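Local coordinates for protein beta-mannosidase (Trichoderma harzianum, PDB 4CVU) that probably hydrolyses terminal, non-reducing beta-mannosidic bonds in mannose-containing oligosaccharides, acting as a fungal family 2 glycoside hydrolase, at residues S445-S450 with A482-G487; R654-P659 with Q676-D681; V774-K779 with N855-S860; D861-L866 with A879-S884. All blocks are in the same frame, centred on the assembly; numbering follows the deposited sequence. Where two conformers were deposited one is given.

Contact 1. Residues S445-S450 with A482-G487; sequences SEFQFS and ACWMGG
Ser445, Glu446 and Phe447 lie beside Trp484, Met485 and Gly486 in the parallel seam of a beta-alpha-beta crossover, where strand 442-446 passes through helix 458-475 to strand 481-485. Three backbone bonds stitch the seam: Ser445 N to Cys483 O (3.1 Å), Met485 N to Ser445 O (2.9 Å) and Phe447 N to Met485 O (2.8 Å). Two partners hold the Trp484 indole. Ser445 CB sits over one face of the six-membered ring, 3.9 Å from its centroid, while Phe447 CE1 presses on the opposite face, 3.3 Å from Trp484 CE3. The Phe447 ring tilts 29° from the indole and is slid aside, so the two barely overlap. Both aromatics pack on helix 458-475, as expected in the (beta/alpha)8 barrel of family 2 enzymes. With an alanine replacing Trp484, Ser445 CB and the Phe447 ring would probably face a gap, the phenyl left freer to tilt. On the other face of the sheet Glu446 and Met485 meet at a slant, Glu446 CG 4.1 Å from Met485 CB, and the glutamate carboxylate runs on to a salt bridge with Arg420. Past the strands, Gly487 CA comes to 3.1 Å from Phe449 O, where a side chain would clash with that carbonyl.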
loop_
_atom_site.group_PDB
_atom_site.type_symbol
_atom_site.label_atom_id
_atom_site.label_comp_id
_atom_site.label_asym_id
_atom_site.label_seq_id
_atom_site.Cartn_x
_atom_site.Cartn_y
_atom_site.Cartn_z
ATOM N N SER A 445 -23.217 -3.661 -29.806
ATOM C CA SER A 445 -22.352 -2.530 -29.799
ATOM C C SER A 445 -23.054 -1.196 -29.872
ATOM O O SER A 445 -24.205 -1.129 -30.276
ATOM C CB SER A 445 -21.287 -2.645 -30.887
ATOM O OG SER A 445 -20.715 -3.904 -30.798
ATOM N N GLU A 446 -22.354 -0.157 -29.430
ATOM C CA GLU A 446 -22.986 1.155 -29.273
ATOM C C GLU A 446 -22.070 2.274 -29.733
ATOM O O GLU A 446 -20.847 2.136 -29.732
ATOM C CB GLU A 446 -23.436 1.362 -27.812
ATOM C CG GLU A 446 -24.485 0.328 -27.386
ATOM C CD GLU A 446 -25.247 0.619 -26.081
ATOM O OE1 GLU A 446 -24.906 1.510 -25.292
ATOM O OE2 GLU A 446 -26.222 -0.101 -25.836
ATOM N N PHE A 447 -22.677 3.381 -30.149
ATOM C CA PHE A 447 -21.942 4.597 -30.464
ATOM C C PHE A 447 -21.648 5.393 -29.181
ATOM O O PHE A 447 -22.429 5.344 -28.228
ATOM C CB PHE A 447 -22.733 5.466 -31.455
ATOM C CG PHE A 447 -23.051 4.791 -32.782
ATOM C CD1 PHE A 447 -22.242 3.807 -33.320
ATOM C CD2 PHE A 447 -24.166 5.197 -33.508
ATOM C CE1 PHE A 447 -22.542 3.228 -34.532
ATOM C CE2 PHE A 447 -24.473 4.621 -34.733
ATOM C CZ PHE A 447 -23.659 3.623 -35.243
ATOM N N GLN A 448 -20.546 6.167 -29.149
ATOM C CA GLN A 448 -20.086 6.740 -27.872
ATOM C C GLN A 448 -20.878 7.958 -27.390
ATOM O O GLN A 448 -20.400 9.073 -27.372
ATOM C CB GLN A 448 -18.566 6.985 -27.917
ATOM C CG GLN A 448 -17.775 5.760 -28.351
ATOM C CD GLN A 448 -18.111 4.522 -27.549
ATOM O OE1 GLN A 448 -18.245 4.583 -26.340
ATOM N NE2 GLN A 448 -18.218 3.386 -28.212
ATOM N N PHE A 449 -22.127 7.736 -27.012
ATOM C CA PHE A 449 -22.957 8.791 -26.498
ATOM C C PHE A 449 -23.760 8.247 -25.297
ATOM O O PHE A 449 -24.381 7.190 -25.401
ATOM C CB PHE A 449 -23.920 9.285 -27.581
ATOM C CG PHE A 449 -23.236 9.820 -28.804
ATOM C CD1 PHE A 449 -22.897 11.174 -28.896
ATOM C CD2 PHE A 449 -22.948 8.980 -29.878
ATOM C CE1 PHE A 449 -22.282 11.670 -30.055
ATOM C CE2 PHE A 449 -22.326 9.462 -31.007
ATOM C CZ PHE A 449 -21.988 10.821 -31.094
ATOM N N SER A 450 -23.750 8.966 -24.167
ATOM C CA SER A 450 -24.147 8.331 -22.914
ATOM C C SER A 450 -24.589 9.248 -21.748
ATOM O O SER A 450 -23.820 10.068 -21.261
ATOM C CB SER A 450 -22.995 7.389 -22.486
ATOM O OG SER A 450 -23.310 6.670 -21.310
ATOM N N ALA A 482 -23.296 -7.627 -33.346
ATOM C CA ALA A 482 -24.680 -8.078 -33.304
ATOM C C ALA A 482 -25.725 -6.993 -33.545
ATOM O O ALA A 482 -26.887 -7.291 -33.866
ATOM C CB ALA A 482 -24.911 -8.764 -31.981
ATOM N N CYS A 483 -25.322 -5.746 -33.399
ATOM C CA CYS A 483 -26.214 -4.606 -33.578
ATOM C C CYS A 483 -25.426 -3.337 -33.262
ATOM O O CYS A 483 -24.322 -3.405 -32.697
ATOM C CB CYS A 483 -27.445 -4.668 -32.664
ATOM S SG CYS A 483 -27.078 -4.589 -30.873
ATOM N N TRP A 484 -25.976 -2.200 -33.684
ATOM C CA TRP A 484 -25.495 -0.900 -33.278
ATOM C C TRP A 484 -26.643 -0.164 -32.635
ATOM O O TRP A 484 -27.743 -0.115 -33.183
ATOM C CB TRP A 484 -25.009 -0.064 -34.466
ATOM C CG TRP A 484 -23.670 -0.429 -34.927
ATOM C CD1 TRP A 484 -23.362 -1.037 -36.094
ATOM C CD2 TRP A 484 -22.424 -0.207 -34.239
ATOM N NE1 TRP A 484 -22.000 -1.196 -36.195
ATOM C CE2 TRP A 484 -21.402 -0.714 -35.063
ATOM C CE3 TRP A 484 -22.078 0.346 -32.987
ATOM C CZ2 TRP A 484 -20.055 -0.670 -34.704
ATOM C CZ3 TRP A 484 -20.736 0.409 -32.640
ATOM C CH2 TRP A 484 -19.741 -0.116 -33.476
ATOM N N MET A 485 -26.387 0.416 -31.476
ATOM C CA MET A 485 -27.349 1.298 -30.860
ATOM C C MET A 485 -26.666 2.644 -30.690
ATOM O O MET A 485 -25.419 2.726 -30.513
ATOM C CB MET A 485 -27.910 0.698 -29.557
ATOM C CG MET A 485 -28.519 -0.705 -29.757
ATOM S SD MET A 485 -30.003 -1.032 -28.761
ATOM C CE MET A 485 -30.318 -2.734 -29.233
ATOM N N GLY A 486 -27.465 3.691 -30.851
ATOM C CA GLY A 486 -26.965 5.073 -30.978
ATOM C C GLY A 486 -26.344 5.636 -29.713
ATOM O O GLY A 486 -25.481 6.534 -29.757
ATOM N N GLY A 487 -26.745 5.085 -28.565
ATOM C CA GLY A 487 -26.215 5.571 -27.293
ATOM C C GLY A 487 -27.004 5.147 -26.085
ATOM O O GLY A 487 -28.116 4.593 -26.185
#

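Contact 2. Residues R654-P659 with Q676-D681; sequences RYYPTP and QLFQAD
Tyr656 reaches from the end of helix 638-655 to Asp681 on helix 664-692, and the polar part of the contact is that one bond: Tyr656 OH donates to Asp681 OD2 at 2.5 Å. The carboxylate accepts with its anti lone pair and lies at the edge of the phenol ring, the two planes only 25° apart. Asp681 OD2 also bonds to Tyr886 OH, so two tyrosine hydroxyls hold the same oxygen, which probably steadies the carboxylate in its charged form.

The apolar contacts surround the phenol ring. Leu677 CB sits over one face in a CH-pi contact, 4.3 Å from the Tyr656 centroid and offset toward the rim. Tyr656 CE2 lies 3.5 Å from Phe678 CA, also touches Phe678 CB, and is near the plane of the Phe678 ring at its edge. A phenylalanine in place of Tyr656 lacks the hydroxyl, and Asp681 OD2, left with Tyr886, would probably be held less firmly in its orientation.

Between the aromatics, Phe678 CG is swung away from its own backbone N (chi1 169°), which sends the ring to Tyr655. Tyr655 CD2 is 3.6 Å from Phe678 CE1, but with centroids 5.8 Å apart the near-parallel rings hardly overlap. Phe581 meets both of these rings, and Tyr655 OH goes on to Thr577 O. The whole is a helix-loop-helix connection, in which the first residue beyond one helix turns its ring onto the flank of the next.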
loop_
_atom_site.group_PDB
_atom_site.type_symbol
_atom_site.label_atom_id
_atom_site.label_comp_id
_atom_site.label_asym_id
_atom_site.label_seq_id
_atom_site.Cartn_x
_atom_site.Cartn_y
_atom_site.Cartn_z
ATOM N N ARG A 654 -30.305 -6.731 6.687
ATOM C CA ARG A 654 -31.689 -7.208 6.530
ATOM C C ARG A 654 -31.772 -8.703 6.258
ATOM O O ARG A 654 -32.749 -9.331 6.664
ATOM C CB ARG A 654 -32.393 -6.459 5.423
ATOM C CG ARG A 654 -33.855 -6.863 5.249
ATOM C CD ARG A 654 -34.519 -6.064 4.131
ATOM N NE ARG A 654 -34.894 -4.709 4.538
ATOM C CZ ARG A 654 -36.063 -4.371 5.107
ATOM N NH1 ARG A 654 -36.995 -5.271 5.372
ATOM N NH2 ARG A 654 -36.285 -3.107 5.431
ATOM N N TYR A 655 -30.734 -9.269 5.627
ATOM C CA TYR A 655 -30.815 -10.624 5.087
ATOM C C TYR A 655 -29.744 -11.616 5.523
ATOM O O TYR A 655 -30.031 -12.824 5.575
ATOM C CB TYR A 655 -30.829 -10.571 3.547
ATOM C CG TYR A 655 -32.060 -9.911 2.985
ATOM C CD1 TYR A 655 -33.309 -10.536 3.041
ATOM C CD2 TYR A 655 -31.982 -8.674 2.394
ATOM C CE1 TYR A 655 -34.438 -9.926 2.504
ATOM C CE2 TYR A 655 -33.097 -8.061 1.875
ATOM C CZ TYR A 655 -34.320 -8.679 1.938
ATOM O OH TYR A 655 -35.408 -8.048 1.403
ATOM N N TYR A 656 -28.544 -11.127 5.840
ATOM C CA TYR A 656 -27.381 -11.998 6.066
ATOM C C TYR A 656 -26.710 -11.829 7.428
ATOM O O TYR A 656 -26.750 -10.763 8.017
ATOM C CB TYR A 656 -26.356 -11.788 4.960
ATOM C CG TYR A 656 -26.906 -12.195 3.633
ATOM C CD1 TYR A 656 -26.806 -13.501 3.197
ATOM C CD2 TYR A 656 -27.621 -11.290 2.863
ATOM C CE1 TYR A 656 -27.368 -13.910 1.980
ATOM C CE2 TYR A 656 -28.193 -11.663 1.662
ATOM C CZ TYR A 656 -28.078 -12.971 1.230
ATOM O OH TYR A 656 -28.666 -13.293 0.042
ATOM N N PRO A 657 -26.045 -12.877 7.922
ATOM C CA PRO A 657 -25.444 -12.674 9.235
ATOM C C PRO A 657 -24.505 -11.478 9.151
ATOM O O PRO A 657 -23.922 -11.263 8.111
ATOM C CB PRO A 657 -24.702 -13.990 9.493
ATOM C CG PRO A 657 -25.365 -14.988 8.583
ATOM C CD PRO A 657 -25.745 -14.206 7.375
ATOM N N THR A 658 -24.390 -10.713 10.237
ATOM C CA THR A 658 -23.616 -9.473 10.263
ATOM C C THR A 658 -22.312 -9.727 10.972
ATOM O O THR A 658 -22.299 -9.918 12.193
ATOM C CB THR A 658 -24.351 -8.375 11.049
ATOM O OG1 THR A 658 -24.693 -8.910 12.312
ATOM C CG2 THR A 658 -25.634 -7.938 10.313
ATOM N N PRO A 659 -21.201 -9.732 10.237
ATOM C CA PRO A 659 -19.991 -10.157 10.943
ATOM C C PRO A 659 -19.615 -9.270 12.140
ATOM O O PRO A 659 -19.944 -8.087 12.162
ATOM C CB PRO A 659 -18.910 -10.095 9.870
ATOM C CG PRO A 659 -19.648 -10.255 8.603
ATOM C CD PRO A 659 -20.983 -9.598 8.797
ATOM N N GLN A 676 -21.373 -9.349 -1.102
ATOM C CA GLN A 676 -21.370 -10.157 -2.308
ATOM C C GLN A 676 -22.446 -11.233 -2.314
ATOM O O GLN A 676 -22.913 -11.577 -3.344
ATOM C CB GLN A 676 -20.008 -10.856 -2.493
ATOM C CG GLN A 676 -18.954 -9.866 -2.862
ATOM C CD GLN A 676 -17.674 -10.532 -3.281
ATOM O OE1 GLN A 676 -17.637 -11.722 -3.584
ATOM N NE2 GLN A 676 -16.642 -9.746 -3.382
ATOM N N LEU A 677 -22.789 -11.771 -1.151
ATOM C CA LEU A 677 -23.789 -12.806 -1.063
ATOM C C LEU A 677 -25.137 -12.219 -1.413
ATOM O O LEU A 677 -25.970 -12.894 -2.054
ATOM C CB LEU A 677 -23.855 -13.402 0.340
ATOM C CG LEU A 677 -22.651 -14.224 0.839
ATOM C CD1 LEU A 677 -22.951 -14.702 2.239
ATOM C CD2 LEU A 677 -22.340 -15.411 -0.076
ATOM N N PHE A 678 -25.361 -10.993 -0.943
ATOM C CA PHE A 678 -26.666 -10.332 -1.179
ATOM C C PHE A 678 -26.800 -10.046 -2.686
ATOM O O PHE A 678 -27.784 -10.401 -3.281
ATOM C CB PHE A 678 -26.801 -9.033 -0.385
ATOM C CG PHE A 678 -27.977 -8.236 -0.809
ATOM C CD1 PHE A 678 -29.224 -8.499 -0.285
ATOM C CD2 PHE A 678 -27.852 -7.282 -1.778
ATOM C CE1 PHE A 678 -30.338 -7.807 -0.718
ATOM C CE2 PHE A 678 -28.952 -6.601 -2.236
ATOM C CZ PHE A 678 -30.202 -6.854 -1.694
ATOM N N GLN A 679 -25.741 -9.501 -3.306
ATOM C CA GLN A 679 -25.736 -9.212 -4.749
ATOM C C GLN A 679 -25.962 -10.471 -5.561
ATOM O O GLN A 679 -26.698 -10.422 -6.529
ATOM C CB GLN A 679 -24.394 -8.582 -5.189
ATOM C CG GLN A 679 -24.283 -8.120 -6.646
ATOM C CD GLN A 679 -22.796 -7.955 -7.039
ATOM O OE1 GLN A 679 -21.986 -8.653 -6.498
ATOM N NE2 GLN A 679 -22.481 -7.122 -8.002
ATOM N N ALA A 680 -25.249 -11.568 -5.251
ATOM C CA ALA A 680 -25.418 -12.825 -6.000
ATOM C C ALA A 680 -26.876 -13.308 -5.954
ATOM O O ALA A 680 -27.458 -13.676 -6.967
ATOM C CB ALA A 680 -24.554 -13.870 -5.427
ATOM N N ASP A 681 -27.405 -13.336 -4.754
ATOM C CA ASP A 681 -28.735 -13.894 -4.526
ATOM C C ASP A 681 -29.789 -13.024 -5.212
ATOM O O ASP A 681 -30.780 -13.541 -5.731
ATOM C CB ASP A 681 -28.988 -14.045 -3.018
ATOM C CG ASP A 681 -28.425 -15.364 -2.437
ATOM O OD1 ASP A 681 -28.121 -16.282 -3.220
ATOM O OD2 ASP A 681 -28.278 -15.485 -1.182
#

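Contact 3. Residues V774-K779 with N855-S860; sequences VDLKGK and NQAKVS
Leu776, in the type I beta turn from Asp775 to Gly778, meets the chain where it folds into an inverse gamma turn centred on Lys858, with the CA atoms of Leu776 and Val859 6.0 Å apart. Leu776 carries the apolar part: with CG beside the backbone N (chi1 -50°) and the chain extended beyond it, methyl CD1 comes to 3.5 Å from Lys858 N and to 4.1 Å from Ala857 CB. It rests mainly on the backbone of the gamma turn. Water spans the rest. One water accepts from Ser860 N at 3.1 Å and lies unusually close to Leu776 O, so that half of the bridge is less certain; a second links Lys777 NZ to Ser860 OG, 2.7 Å from that hydroxyl. Lys777 bends at chi2 to bring NZ there, 3.3 Å from Ser860 OG itself. Leu776 N is taken by Asp819, whose carboxylate also makes a long, weak ion pair with Lys858 NZ. The turn follows strand 765-774 of the Ig/CBM-like domain and faces the connection leading to strand 864-869. One methyl group and water-mediated links imply a small, hydrated surface contact rather than a sealed apolar interface.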
loop_
_atom_site.group_PDB
_atom_site.type_symbol
_atom_site.label_atom_id
_atom_site.label_comp_id
_atom_site.label_asym_id
_atom_site.label_seq_id
_atom_site.Cartn_x
_atom_site.Cartn_y
_atom_site.Cartn_z
ATOM N N VAL A 774 -33.964 -31.592 4.189
ATOM C CA VAL A 774 -33.209 -31.983 5.376
ATOM C C VAL A 774 -33.193 -30.839 6.385
ATOM O O VAL A 774 -33.472 -29.701 6.026
ATOM C CB VAL A 774 -31.775 -32.392 5.018
ATOM C CG1 VAL A 774 -31.795 -33.544 4.024
ATOM C CG2 VAL A 774 -30.998 -31.221 4.459
ATOM N N ASP A 775 -32.870 -31.139 7.641
ATOM C CA ASP A 775 -32.559 -30.089 8.631
ATOM C C ASP A 775 -31.084 -29.699 8.464
ATOM O O ASP A 775 -30.378 -30.306 7.667
ATOM C CB ASP A 775 -32.897 -30.547 10.076
ATOM C CG ASP A 775 -32.054 -31.734 10.564
ATOM O OD1 ASP A 775 -30.960 -31.995 10.027
ATOM O OD2 ASP A 775 -32.496 -32.429 11.526
ATOM N N LEU A 776 -30.614 -28.716 9.218
ATOM C CA LEU A 776 -29.271 -28.125 8.976
ATOM C C LEU A 776 -28.104 -28.948 9.556
ATOM O O LEU A 776 -26.919 -28.583 9.417
ATOM C CB LEU A 776 -29.252 -26.662 9.417
ATOM C CG LEU A 776 -30.428 -25.827 8.845
ATOM C CD1 LEU A 776 -30.442 -24.398 9.363
ATOM C CD2 LEU A 776 -30.417 -25.797 7.324
ATOM N N LYS A 777 -28.456 -30.068 10.180
ATOM C CA LYS A 777 -27.516 -31.137 10.499
ATOM C C LYS A 777 -27.471 -32.196 9.381
ATOM O O LYS A 777 -26.591 -33.050 9.355
ATOM C CB LYS A 777 -27.896 -31.803 11.845
ATOM C CG LYS A 777 -27.513 -30.996 13.084
ATOM C CD LYS A 777 -26.027 -30.659 13.063
ATOM C CE LYS A 777 -25.513 -30.194 14.395
ATOM N NZ LYS A 777 -24.025 -30.193 14.357
ATOM N N GLY A 778 -28.426 -32.146 8.460
ATOM C CA GLY A 778 -28.455 -33.084 7.335
ATOM C C GLY A 778 -29.368 -34.300 7.494
ATOM O O GLY A 778 -29.445 -35.146 6.597
ATOM N N LYS A 779 -30.087 -34.368 8.604
ATOM C CA LYS A 779 -31.050 -35.436 8.826
ATOM C C LYS A 779 -32.331 -35.164 8.029
ATOM O O LYS A 779 -32.902 -34.094 8.139
ATOM C CB LYS A 779 -31.377 -35.526 10.318
ATOM C CG LYS A 779 -32.190 -36.750 10.696
ATOM C CD LYS A 779 -32.403 -36.812 12.206
ATOM C CE LYS A 779 -33.330 -37.956 12.598
ATOM N NZ LYS A 779 -32.808 -39.262 12.120
ATOM N N ASN A 855 -30.075 -14.964 7.336
ATOM C CA ASN A 855 -29.804 -14.563 8.728
ATOM C C ASN A 855 -30.647 -15.226 9.791
ATOM O O ASN A 855 -30.388 -15.043 10.965
ATOM C CB ASN A 855 -29.845 -13.016 8.921
ATOM C CG ASN A 855 -31.193 -12.397 8.574
ATOM O OD1 ASN A 855 -32.144 -13.087 8.195
ATOM N ND2 ASN A 855 -31.248 -11.074 8.622
ATOM N N GLN A 856 -31.669 -15.968 9.392
ATOM C CA GLN A 856 -32.544 -16.654 10.324
ATOM C C GLN A 856 -32.227 -18.148 10.435
ATOM O O GLN A 856 -32.738 -18.822 11.337
ATOM C CB GLN A 856 -33.977 -16.463 9.858
ATOM C CG GLN A 856 -34.412 -15.008 9.975
ATOM C CD GLN A 856 -35.794 -14.740 9.404
ATOM O OE1 GLN A 856 -36.118 -15.105 8.258
ATOM N NE2 GLN A 856 -36.603 -14.047 10.187
ATOM N N ALA A 857 -31.397 -18.659 9.526
ATOM C CA ALA A 857 -31.084 -20.080 9.483
ATOM C C ALA A 857 -30.205 -20.484 10.650
ATOM O O ALA A 857 -29.128 -19.917 10.854
ATOM C CB ALA A 857 -30.380 -20.442 8.188
ATOM N N LYS A 858 -30.627 -21.523 11.362
ATOM C CA LYS A 858 -29.874 -22.020 12.511
ATOM C C LYS A 858 -28.687 -22.938 12.107
ATOM O O LYS A 858 -28.654 -24.116 12.457
ATOM C CB LYS A 858 -30.833 -22.732 13.473
ATOM C CG LYS A 858 -30.452 -22.592 14.936
ATOM C CD LYS A 858 -31.321 -23.455 15.865
ATOM C CE LYS A 858 -30.757 -24.847 16.095
ATOM N NZ LYS A 858 -31.004 -25.773 14.952
ATOM N N VAL A 859 -27.713 -22.388 11.384
ATOM C CA VAL A 859 -26.527 -23.135 10.988
ATOM C C VAL A 859 -25.606 -23.426 12.175
ATOM O O VAL A 859 -25.500 -22.634 13.130
ATOM C CB VAL A 859 -25.697 -22.424 9.884
ATOM C CG1 VAL A 859 -26.364 -22.587 8.518
ATOM C CG2 VAL A 859 -25.495 -20.945 10.186
ATOM N N SER A 860 -24.938 -24.567 12.103
ATOM C CA SER A 860 -23.970 -24.938 13.094
ATOM C C SER A 860 -22.664 -25.174 12.357
ATOM O O SER A 860 -22.631 -25.248 11.143
ATOM C CB SER A 860 -24.441 -26.194 13.863
ATOM O OG SER A 860 -24.677 -27.293 12.993
HETATM O O HOH W 1 -25.885 -26.346 9.796
HETATM O O HOH W 2 -22.996 -28.814 11.553
#

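Contact 4. Residues D861-L866 with A879-S884; sequences DPKLHL and ATAGVS
His865 and Thr880 meet obliquely: Thr880 OG1 stands 3.1 Å from His865 ND1, while Lys863 O lies at the edge of the imidazole, near its plane, and takes a weak bond from ND1. The histidine was modelled in two conformers, so these details hold for one of them. Among the non-planar groups, the puckered Pro862 ring sets CB 3.8 Å from Ser884 CB. The setting is the beta hairpin of strands 864-869 and 874-879 in the Ig-fold domain, at the end away from its connecting turn.

Leu864 and Ala879 form an antiparallel non-hydrogen-bonded pair, and Leu864 CD2 packs on Ala879 CB at 4.3 Å. Leu906 touches both residues and Val933 lies against the leucine, placing them on the side of the hairpin turned to other strands of the domain. Beyond the pair the backbone bonds become irregular. Pro862 O accepts from Ala881 N at 3.0 Å, nearly straight at the hydrogen though the N-H comes from above the carbonyl plane, and weakly from Thr880 N. Thr880 N is shared, since it also donates to Lys863 O (3.2 Å).

On the outer side Lys863 CG touches Ala881 CB at 3.6 Å. Asp861 forms an Asx turn, its OD1 accepting from Lys863 N at 2.8 Å. The lysine chain bends at chi2 and chi4, and Lys863 NZ then meets Asp861 OD2 at 3.0 Å in a salt bridge, approaching from 70° above the carboxylate plane.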
loop_
_atom_site.group_PDB
_atom_site.type_symbol
_atom_site.label_atom_id
_atom_site.label_comp_id
_atom_site.label_asym_id
_atom_site.label_seq_id
_atom_site.Cartn_x
_atom_site.Cartn_y
_atom_site.Cartn_z
ATOM N N ASP A 861 -21.591 -25.315 13.087
ATOM C CA ASP A 861 -20.305 -25.571 12.446
ATOM C C ASP A 861 -20.377 -26.881 11.635
ATOM O O ASP A 861 -20.459 -27.971 12.211
ATOM C CB ASP A 861 -19.213 -25.647 13.520
ATOM C CG ASP A 861 -17.836 -25.720 12.932
ATOM O OD1 ASP A 861 -17.700 -25.950 11.706
ATOM O OD2 ASP A 861 -16.892 -25.568 13.717
ATOM N N PRO A 862 -20.343 -26.788 10.297
ATOM C CA PRO A 862 -20.322 -27.972 9.443
ATOM C C PRO A 862 -18.994 -28.721 9.453
ATOM O O PRO A 862 -18.902 -29.780 8.850
ATOM C CB PRO A 862 -20.555 -27.387 8.042
ATOM C CG PRO A 862 -19.892 -26.041 8.119
ATOM C CD PRO A 862 -20.168 -25.547 9.513
ATOM N N LYS A 863 -17.981 -28.172 10.091
ATOM C CA LYS A 863 -16.668 -28.816 10.164
ATOM C C LYS A 863 -16.191 -29.249 8.789
ATOM O O LYS A 863 -16.132 -30.428 8.490
ATOM C CB LYS A 863 -16.710 -30.015 11.132
ATOM C CG LYS A 863 -17.102 -29.599 12.541
ATOM C CD LYS A 863 -16.139 -30.161 13.571
ATOM C CE LYS A 863 -16.450 -29.651 14.969
ATOM N NZ LYS A 863 -16.294 -28.171 15.046
ATOM N N LEU A 864 -15.866 -28.265 7.947
ATOM C CA LEU A 864 -15.498 -28.511 6.576
ATOM C C LEU A 864 -14.084 -29.047 6.514
ATOM O O LEU A 864 -13.234 -28.616 7.281
ATOM C CB LEU A 864 -15.562 -27.217 5.753
ATOM C CG LEU A 864 -16.928 -26.631 5.413
ATOM C CD1 LEU A 864 -16.766 -25.195 4.973
ATOM C CD2 LEU A 864 -17.572 -27.435 4.300
ATOM N N HIS A 865 -13.877 -30.032 5.690
ATOM C CA HIS A 865 -12.509 -30.483 5.320
ATOM C C HIS A 865 -12.155 -30.213 3.792
ATOM O O HIS A 865 -12.946 -30.306 2.819
ATOM C CB HIS A 865 -12.352 -32.002 5.531
ATOM C CG HIS A 865 -12.245 -32.443 6.964
ATOM N ND1 HIS A 865 -13.249 -32.255 7.887
ATOM C CD2 HIS A 865 -11.263 -33.113 7.616
ATOM C CE1 HIS A 865 -12.888 -32.777 9.045
ATOM N NE2 HIS A 865 -11.687 -33.311 8.907
ATOM N N LEU A 866 -10.912 -29.807 3.622
ATOM C CA LEU A 866 -10.498 -29.416 2.295
ATOM C C LEU A 866 -9.155 -30.045 2.020
ATOM O O LEU A 866 -8.284 -30.039 2.886
ATOM C CB LEU A 866 -10.402 -27.878 2.216
ATOM C CG LEU A 866 -9.935 -27.240 0.908
ATOM C CD1 LEU A 866 -10.967 -27.462 -0.162
ATOM C CD2 LEU A 866 -9.645 -25.738 1.068
ATOM N N ALA A 879 -18.374 -31.561 4.076
ATOM C CA ALA A 879 -19.009 -31.152 5.312
ATOM C C ALA A 879 -19.114 -32.393 6.228
ATOM O O ALA A 879 -19.767 -33.371 5.871
ATOM C CB ALA A 879 -20.379 -30.567 5.038
ATOM N N THR A 880 -18.447 -32.344 7.379
ATOM C CA THR A 880 -18.281 -33.496 8.275
ATOM C C THR A 880 -19.374 -33.584 9.373
ATOM O O THR A 880 -19.769 -34.685 9.782
ATOM C CB THR A 880 -16.844 -33.450 8.860
ATOM O OG1 THR A 880 -15.929 -33.806 7.812
ATOM C CG2 THR A 880 -16.637 -34.388 9.977
ATOM N N ALA A 881 -19.886 -32.446 9.830
ATOM C CA ALA A 881 -20.758 -32.393 11.010
ATOM C C ALA A 881 -22.184 -31.949 10.729
ATOM O O ALA A 881 -23.071 -32.125 11.558
ATOM C CB ALA A 881 -20.144 -31.460 12.038
ATOM N N GLY A 882 -22.407 -31.320 9.580
ATOM C CA GLY A 882 -23.740 -30.856 9.233
ATOM C C GLY A 882 -23.770 -30.170 7.884
ATOM O O GLY A 882 -22.784 -30.193 7.142
ATOM N N VAL A 883 -24.902 -29.563 7.569
ATOM C CA VAL A 883 -25.075 -28.878 6.295
ATOM C C VAL A 883 -24.304 -27.572 6.282
ATOM O O VAL A 883 -24.364 -26.796 7.236
ATOM C CB VAL A 883 -26.550 -28.543 6.019
ATOM C CG1 VAL A 883 -26.692 -27.621 4.804
ATOM C CG2 VAL A 883 -27.328 -29.812 5.804
ATOM N N SER A 884 -23.584 -27.333 5.191
ATOM C CA SER A 884 -22.908 -26.070 4.994
ATOM C C SER A 884 -23.616 -25.261 3.935
ATOM O O SER A 884 -23.817 -25.763 2.837
ATOM C CB SER A 884 -21.469 -26.332 4.556
ATOM O OG SER A 884 -20.991 -25.188 3.911
#

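From the N terminus the four contacts come in series, none enclosing or crossing another. Contact 1 closes the loop through helix 458-475 in the wall of the barrel, about 35 Å between centres from contact 2, which closes the short connection between helices 638-655 and 664-692. Contact 3 closes the longest loop, 75 residues rich in strand, and joins the Ig/CBM-like domain to the approach to the last Ig-fold domain. Contact 4 follows directly and closes the 864-869/874-879 hairpin. Contact 3 touches both contact 2, through Tyr655 O and Asn855 N, and contact 4, through Leu776 O and Val883 N; the first ties the helix end to the linker, the second joins the two sheet domains. Contacts 2 and 4 do not meet.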